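Local coordinates for protein uronate isomerase (Caulobacter crescentus, PDB 2Q01) that catalyses the interconversion of D-glucuronate with D-fructuronate and of D-galacturonate with D-tagaturonate in bacterial sugar-acid metabolism, at residues 335-338 and 339-343. Residues are numbered along the deposited sequence; the frame is centred on the assembly and turned at random.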
loop_
_atom_site.group_PDB
_atom_site.type_symbol
_atom_site.label_atom_id
_atom_site.label_comp_id
_atom_site.label_asym_id
_atom_site.label_seq_id
_atom_site.Cartn_x
_atom_site.Cartn_y
_atom_site.Cartn_z
ATOM N N ARG B 335 -11.895 3.560 -1.072
ATOM C CA ARG B 335 -10.831 3.879 -2.008
ATOM C C ARG B 335 -11.081 5.306 -2.506
ATOM O O ARG B 335 -12.177 5.619 -2.968
ATOM C CB ARG B 335 -10.858 2.858 -3.147
ATOM C CG ARG B 335 -10.039 3.191 -4.385
ATOM C CD ARG B 335 -10.013 2.001 -5.338
ATOM N NE ARG B 335 -11.335 1.387 -5.480
ATOM C CZ ARG B 335 -11.557 0.137 -5.882
ATOM N NH1 ARG B 335 -10.546 -0.667 -6.192
ATOM N NH2 ARG B 335 -12.801 -0.311 -5.970
ATOM N N THR B 336 -10.075 6.171 -2.368
ATOM C CA THR B 336 -10.224 7.604 -2.638
ATOM C C THR B 336 -9.262 8.109 -3.724
ATOM O O THR B 336 -8.135 7.630 -3.839
ATOM C CB THR B 336 -10.066 8.421 -1.333
ATOM O OG1 THR B 336 -10.828 7.793 -0.293
ATOM C CG2 THR B 336 -10.561 9.857 -1.495
ATOM N N GLU B 337 -9.735 9.066 -4.523
ATOM C CA GLU B 337 -8.993 9.624 -5.652
ATOM C C GLU B 337 -8.839 11.136 -5.466
ATOM O O GLU B 337 -9.779 11.808 -5.034
ATOM C CB GLU B 337 -9.749 9.326 -6.951
ATOM C CG GLU B 337 -8.878 9.140 -8.193
ATOM C CD GLU B 337 -8.411 10.446 -8.823
ATOM O OE1 GLU B 337 -7.295 10.450 -9.394
ATOM O OE2 GLU B 337 -9.154 11.455 -8.755
ATOM N N TYR B 338 -7.659 11.664 -5.796
ATOM C CA TYR B 338 -7.359 13.089 -5.605
ATOM C C TYR B 338 -6.930 13.811 -6.883
ATOM O O TYR B 338 -7.226 14.994 -7.051
ATOM C CB TYR B 338 -6.282 13.283 -4.519
ATOM C CG TYR B 338 -6.744 12.913 -3.126
ATOM C CD1 TYR B 338 -7.316 13.866 -2.284
ATOM C CD2 TYR B 338 -6.612 11.607 -2.654
ATOM C CE1 TYR B 338 -7.749 13.524 -1.009
ATOM C CE2 TYR B 338 -7.047 11.253 -1.392
ATOM C CZ TYR B 338 -7.610 12.210 -0.575
ATOM O OH TYR B 338 -8.037 11.841 0.674
ATOM N N VAL B 339 -6.236 13.101 -7.771
ATOM C CA VAL B 339 -5.558 13.710 -8.927
ATOM C C VAL B 339 -6.516 14.315 -9.950
ATOM O O VAL B 339 -6.375 15.485 -10.317
ATOM C CB VAL B 339 -4.579 12.716 -9.606
ATOM C CG1 VAL B 339 -3.766 13.400 -10.699
ATOM C CG2 VAL B 339 -3.643 12.151 -8.575
ATOM N N ASP B 340 -7.489 13.525 -10.397
ATOM C CA ASP B 340 -8.529 14.023 -11.290
ATOM C C ASP B 340 -9.526 14.852 -10.502
ATOM O O ASP B 340 -10.046 15.853 -11.000
ATOM C CB ASP B 340 -9.256 12.867 -11.982
ATOM C CG ASP B 340 -8.447 12.249 -13.117
ATOM O OD1 ASP B 340 -8.788 11.121 -13.537
ATOM O OD2 ASP B 340 -7.473 12.875 -13.590
ATOM N N ALA B 341 -9.767 14.428 -9.262
ATOM C CA ALA B 341 -10.790 15.007 -8.401
ATOM C C ALA B 341 -10.561 16.481 -8.080
ATOM O O ALA B 341 -11.460 17.300 -8.262
ATOM C CB ALA B 341 -10.919 14.188 -7.116
ATOM N N LEU B 342 -9.354 16.812 -7.624
ATOM C CA LEU B 342 -9.016 18.172 -7.186
ATOM C C LEU B 342 -8.635 19.112 -8.323
ATOM O O LEU B 342 -8.486 20.319 -8.107
ATOM C CB LEU B 342 -7.882 18.142 -6.154
ATOM C CG LEU B 342 -8.090 17.436 -4.813
ATOM C CD1 LEU B 342 -6.749 17.240 -4.145
ATOM C CD2 LEU B 342 -9.011 18.237 -3.923
ATOM N N LYS B 343 -8.488 18.557 -9.524
ATOM C CA LYS B 343 -8.055 19.318 -10.703
ATOM C C LYS B 343 -8.865 20.585 -11.080
ATOM O O LYS B 343 -8.246 21.612 -11.355
ATOM C CB LYS B 343 -7.845 18.402 -11.922
ATOM C CG LYS B 343 -6.827 18.961 -12.880
ATOM C CD LYS B 343 -6.683 18.147 -14.138
ATOM C CE LYS B 343 -5.812 18.905 -15.138
ATOM N NZ LYS B 343 -5.623 18.113 -16.379
#
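Glu337 reaches forward along the chain with its carboxylate, to the backbone N-H groups of Val339, Asp340 and Ala341. A bend at chi2 (-80°) turns the side chain so that both oxygens face this row of amides. The straightest of these bonds runs from Asp340 N to OE1 at 3.2 Å, N-H...O angle 173°, and uses the syn lone pair of that oxygen. OE2 is met by Ala341 N at 3.1 Å, nearly in line with its C-O bond. Val339 N adds a weak bond to OE1, and Asp340 N a second, weak one to OE2. The carboxylate ties down successive amides of a turn with helical backbone angles but without regular helical bonds; the N-H groups converging on it would probably favour its negative charge.

The next residue, Tyr338, takes a hydrogen bond at its O from Leu342 N, four residues on, at 2.9 Å. This is the tight side: CB and CG of Leu342 pack against that same carbonyl oxygen, and Leu342 CD1 reaches the edge of the Tyr338 ring, 3.9 Å from CD1 of the tyrosine. The two side chains run alongside each other into buried surroundings, where the phenol oxygen is hydrogen-bonded to Phe360 O and Thr361 OG1. The other side is looser. Asp340 is exposed, its carboxylate lying near that of Glu337 without touching it, OD1 4.5 Å from OE1, a proximity that may be mildly unfavourable.

The turn leads from strand 332-333 into helix 343-349. Helix 366-375 covers it through Glu370, whose OE1 accepts a hydrogen bond from Tyr338 N, and Leu371, which touches the Tyr338 side chain, while His316 NE2 of the second subunit is hydrogen-bonded to Val339 O, placing this corner of the TIM-barrel-clan chain at a subunit interface.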